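Local structure of response regulator (7KPO) at residues A[21-24]-A[25-29]; A[80-83]-A[84-87]. The protein is the DNA-binding domain of the sensor histidine kinase ChiS from Vibrio cholerae and probably acts in transcriptional control. All blocks are in the same frame, centred on the assembly; numbering follows the deposited sequence. Where two conformers were deposited one is given.

Contact 1 (residues 21-29) finishes helix 2-27 and contact 2 (residues 80-87) finishes helix 70-83, so two helix C-termini lie side by side, their centres about 9 Å apart. Polar links and apolar packing join them. Tyr22 OH is 2.7 Å from Glu86 O, a probable hydrogen bond, and Arg25 NH1 forms a salt bridge of 2.9 Å with Glu86 OE2. Deeper in, Trp23 CE3 packs on Cys84 SG at 3.7 Å. Contact 2 carries a sulfate bound by Lys85, probably from the crystallisation liquor, which is held together with arginines of both subunits; contact 1 has no partner in the second subunit.

Contact 1 (A[21-24]-A[25-29]); sequences NYWE and RVSGQ
The last turns of helix 2-27 run through Asn21 to Ser27 with regular i to i+4 bonds, the straightest being Val26 N to Tyr22 O (2.9 Å), before Gly28 leaves the helix with positive phi. Its N-H makes only a weak bond back to Glu24 O. Trp23 O accepts twice from Ser27, from the backbone N and, at 2.6 Å, from OG, which approach from opposite faces of the carbonyl plane. Chi1 of 77° sets OG between the backbone N and carbonyl carbon of Ser27, and from there it also receives Gln29 N at 2.9 Å. The same side chain lies over the Trp23 indole: CB is 4.0 Å from the centroid of the six-membered ring and 5° off its normal, a CH-pi contact. The indole NE1 bonds outside, to Ser30 O. One residue back along the helix, Val26 CG2 sits over a face of the Tyr22 ring, 3.9 Å from its centroid. Arg25 NH2 meets this ring obliquely, the guanidinium and ring planes 67° apart, while its charge is paired with Glu86 and Glu90. Gln29 O returns to the last helical turn in a CA-H...O contact with Glu24 CA (3.3 Å) and through a water that donates to both Glu24 O and Gln29 O. Serine bonded back to Trp23 O and forward to Gln29 N, the latter an ST turn, followed by a left-handed glycine, is a helix C-terminal ending that here turns the chain toward helix 31-38.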
loop_
_atom_site.group_PDB
_atom_site.type_symbol
_atom_site.label_atom_id
_atom_site.label_comp_id
_atom_site.label_asym_id
_atom_site.label_seq_id
_atom_site.Cartn_x
_atom_site.Cartn_y
_atom_site.Cartn_z
ATOM N N ASN A 21 9.652 12.572 -2.754
ATOM C CA ASN A 21 10.103 12.403 -4.159
ATOM C C ASN A 21 9.081 11.548 -4.915
ATOM O O ASN A 21 8.782 11.856 -6.086
ATOM C CB ASN A 21 11.509 11.811 -4.208
ATOM C CG ASN A 21 12.550 12.724 -3.596
ATOM O OD1 ASN A 21 12.318 13.921 -3.424
ATOM N ND2 ASN A 21 13.703 12.165 -3.271
ATOM N N TYR A 22 8.562 10.510 -4.261
ATOM C CA TYR A 22 7.554 9.611 -4.875
ATOM C C TYR A 22 6.249 10.386 -5.116
ATOM O O TYR A 22 5.677 10.296 -6.209
ATOM C CB TYR A 22 7.403 8.400 -3.960
ATOM C CG TYR A 22 6.409 7.363 -4.403
ATOM C CD1 TYR A 22 6.686 6.503 -5.452
ATOM C CD2 TYR A 22 5.218 7.194 -3.722
ATOM C CE1 TYR A 22 5.783 5.525 -5.835
ATOM C CE2 TYR A 22 4.306 6.222 -4.090
ATOM C CZ TYR A 22 4.588 5.386 -5.152
ATOM O OH TYR A 22 3.677 4.436 -5.509
ATOM N N TRP A 23 5.788 11.121 -4.106
ATOM C CA TRP A 23 4.577 11.967 -4.243
ATOM C C TRP A 23 4.713 12.876 -5.465
ATOM O O TRP A 23 3.796 12.913 -6.299
ATOM C CB TRP A 23 4.385 12.817 -2.985
ATOM C CG TRP A 23 3.429 13.952 -3.184
ATOM C CD1 TRP A 23 3.743 15.232 -3.539
ATOM C CD2 TRP A 23 1.995 13.903 -3.088
ATOM N NE1 TRP A 23 2.606 15.982 -3.659
ATOM C CE2 TRP A 23 1.520 15.198 -3.381
ATOM C CE3 TRP A 23 1.073 12.903 -2.762
ATOM C CZ2 TRP A 23 0.163 15.512 -3.360
ATOM C CZ3 TRP A 23 -0.268 13.213 -2.747
ATOM C CH2 TRP A 23 -0.713 14.503 -3.040
ATOM N N GLU A 24 5.829 13.594 -5.553
ATOM C CA GLU A 24 6.031 14.575 -6.651
ATOM C C GLU A 24 5.964 13.870 -8.008
ATOM O O GLU A 24 5.238 14.356 -8.896
ATOM C CB GLU A 24 7.351 15.314 -6.429
ATOM C CG GLU A 24 7.335 16.200 -5.195
ATOM C CD GLU A 24 8.691 16.666 -4.691
ATOM O OE1 GLU A 24 9.710 16.317 -5.316
ATOM O OE2 GLU A 24 8.720 17.360 -3.657
ATOM N N ARG A 25 6.656 12.744 -8.150
ATOM C CA ARG A 25 6.695 12.051 -9.461
ATOM C C ARG A 25 5.344 11.417 -9.814
ATOM O O ARG A 25 4.882 11.615 -10.951
ATOM C CB ARG A 25 7.784 10.978 -9.458
ATOM C CG ARG A 25 7.942 10.289 -10.805
ATOM C CD ARG A 25 9.020 9.228 -10.808
ATOM N NE ARG A 25 8.724 8.119 -9.913
ATOM C CZ ARG A 25 7.875 7.131 -10.181
ATOM N NH1 ARG A 25 7.198 7.118 -11.318
ATOM N NH2 ARG A 25 7.688 6.166 -9.298
ATOM N N VAL A 26 4.735 10.686 -8.881
ATOM C CA VAL A 26 3.487 9.927 -9.185
ATOM C C VAL A 26 2.270 10.861 -9.256
ATOM O O VAL A 26 1.475 10.698 -10.195
ATOM C CB VAL A 26 3.292 8.784 -8.171
ATOM C CG1 VAL A 26 1.976 8.053 -8.392
ATOM C CG2 VAL A 26 4.457 7.806 -8.224
ATOM N N SER A 27 2.116 11.786 -8.308
ATOM C CA SER A 27 0.931 12.688 -8.315
ATOM C C SER A 27 1.085 13.815 -9.345
ATOM O O SER A 27 0.047 14.355 -9.778
ATOM C CB SER A 27 0.699 13.288 -6.954
ATOM O OG SER A 27 1.627 14.333 -6.698
ATOM N N GLY A 28 2.326 14.164 -9.701
ATOM C CA GLY A 28 2.594 15.323 -10.576
ATOM C C GLY A 28 2.335 16.634 -9.841
ATOM O O GLY A 28 2.303 17.696 -10.492
ATOM N N GLN A 29 2.139 16.558 -8.519
ATOM C CA GLN A 29 1.880 17.746 -7.664
ATOM C C GLN A 29 3.157 18.093 -6.885
ATOM O O GLN A 29 4.070 17.252 -6.804
ATOM C CB GLN A 29 0.730 17.480 -6.685
ATOM C CG GLN A 29 -0.585 17.042 -7.331
ATOM C CD GLN A 29 -1.374 18.137 -8.016
ATOM O OE1 GLN A 29 -0.906 19.253 -8.222
ATOM N NE2 GLN A 29 -2.608 17.817 -8.373
HETATM O O HOH W 1 10.466 9.821 -7.922
HETATM O O HOH W 2 5.704 17.505 -8.975
#

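Contact 2 (A[80-83]-A[84-87]); sequences ILEH and CKEA. With SO4 (sulfate ion), chain D.
Cys84 N bonds to Ile80 O at 2.8 Å, with an angle of 130° at the hydrogen, and this is the closing backbone bond of helix 70-83. Ile80 O also receives a weak bond from His83 N. Cys84 is the first residue to leave helical geometry.

The charged part of the contact belongs to Lys85. Its chain bends at chi2 (-56°) and runs extended beyond, which brings the ammonium back to the carbonyls of the last helical turn: NZ donates to Leu81 O at 3.2 Å, tilted 24° from that carbonyl plane, and CE passes 3.2 Å from Glu82 O. The same NZ grips the sulfate twice, through O3 at 2.7 Å and O1 at 3.1 Å. The carbonyls at the helix C-terminus would probably favour a positive charge here; Glu82 OE1, at 4.3 Å from NZ, is too far for a salt bridge.

Apolar contact is slight within the turn. Cys84 SG lies 4.5 Å from Ile80 CG2, and its side chain also touches Val26 of helix 2-27.

Arg91 NE, at the start of helix 89-106, donates to Cys84 O, and Arg91 shares the sulfate with Arg91 and Arg98 of the second subunit. The turn thus links helix 70-83 to helix 89-106, with helix 2-27 packed on its Ile80 and Cys84 side and the second subunit meeting it at Glu82, Lys85 and Ala87.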
loop_
_atom_site.group_PDB
_atom_site.type_symbol
_atom_site.label_atom_id
_atom_site.label_comp_id
_atom_site.label_asym_id
_atom_site.label_seq_id
_atom_site.Cartn_x
_atom_site.Cartn_y
_atom_site.Cartn_z
ATOM N N ILE A 80 0.709 9.743 1.507
ATOM C CA ILE A 80 1.365 9.613 0.176
ATOM C C ILE A 80 1.090 8.215 -0.396
ATOM O O ILE A 80 0.736 8.126 -1.586
ATOM C CB ILE A 80 2.854 9.976 0.301
ATOM C CG1 ILE A 80 2.969 11.481 0.573
ATOM C CG2 ILE A 80 3.627 9.546 -0.936
ATOM C CD1 ILE A 80 4.338 11.953 0.994
ATOM N N LEU A 81 1.190 7.166 0.422
ATOM C CA LEU A 81 0.935 5.788 -0.087
ATOM C C LEU A 81 -0.562 5.607 -0.409
ATOM O O LEU A 81 -0.885 4.843 -1.343
ATOM C CB LEU A 81 1.442 4.773 0.945
ATOM C CG LEU A 81 2.964 4.693 1.095
ATOM C CD1 LEU A 81 3.349 3.836 2.292
ATOM C CD2 LEU A 81 3.614 4.164 -0.179
ATOM N N GLU A 82 -1.444 6.315 0.295
ATOM C CA GLU A 82 -2.910 6.234 0.048
ATOM C C GLU A 82 -3.238 6.830 -1.328
ATOM O O GLU A 82 -4.104 6.269 -2.024
ATOM C CB GLU A 82 -3.668 7.005 1.134
ATOM C CG GLU A 82 -5.177 7.029 0.948
ATOM C CD GLU A 82 -5.868 5.686 1.095
ATOM O OE1 GLU A 82 -5.300 4.796 1.758
ATOM O OE2 GLU A 82 -6.968 5.529 0.533
ATOM N N HIS A 83 -2.553 7.917 -1.691
ATOM C CA HIS A 83 -2.855 8.651 -2.950
ATOM C C HIS A 83 -1.950 8.270 -4.123
ATOM O O HIS A 83 -2.323 8.595 -5.261
ATOM C CB HIS A 83 -2.809 10.155 -2.657
ATOM C CG HIS A 83 -3.916 10.587 -1.756
ATOM N ND1 HIS A 83 -5.170 10.907 -2.240
ATOM C CD2 HIS A 83 -3.989 10.710 -0.413
ATOM C CE1 HIS A 83 -5.958 11.229 -1.236
ATOM N NE2 HIS A 83 -5.261 11.118 -0.107
ATOM N N CYS A 84 -0.828 7.608 -3.861
ATOM C CA CYS A 84 0.143 7.223 -4.922
ATOM C C CYS A 84 0.317 5.705 -4.860
ATOM O O CYS A 84 0.922 5.212 -3.894
ATOM C CB CYS A 84 1.453 7.976 -4.726
ATOM S SG CYS A 84 1.244 9.777 -4.707
ATOM N N LYS A 85 -0.184 5.001 -5.876
ATOM C CA LYS A 85 -0.219 3.515 -5.845
ATOM C C LYS A 85 0.843 2.849 -6.721
ATOM O O LYS A 85 1.115 1.669 -6.458
ATOM C CB LYS A 85 -1.602 3.054 -6.309
ATOM C CG LYS A 85 -2.759 3.490 -5.427
ATOM C CD LYS A 85 -2.579 3.056 -3.996
ATOM C CE LYS A 85 -3.805 3.262 -3.138
ATOM N NZ LYS A 85 -3.495 2.984 -1.717
ATOM N N GLU A 86 1.473 3.577 -7.644
ATOM C CA GLU A 86 2.420 2.978 -8.627
ATOM C C GLU A 86 3.360 1.987 -7.937
ATOM O O GLU A 86 4.243 2.424 -7.201
ATOM C CB GLU A 86 3.206 4.066 -9.356
ATOM C CG GLU A 86 4.167 3.518 -10.394
ATOM C CD GLU A 86 4.985 4.584 -11.099
ATOM O OE1 GLU A 86 4.394 5.595 -11.526
ATOM O OE2 GLU A 86 6.215 4.427 -11.168
ATOM N N ALA A 87 3.169 0.697 -8.202
ATOM C CA ALA A 87 3.991 -0.364 -7.590
ATOM C C ALA A 87 5.384 -0.352 -8.209
ATOM O O ALA A 87 5.527 -0.045 -9.406
ATOM C CB ALA A 87 3.327 -1.703 -7.770
HETATM S S SO4 D . -1.851 0.090 -0.728
HETATM O O1 SO4 D . -1.319 1.330 -0.222
HETATM O O2 SO4 D . -0.773 -0.738 -1.216
HETATM O O3 SO4 D . -2.759 0.365 -1.808
HETATM O O4 SO4 D . -2.549 -0.588 0.335
#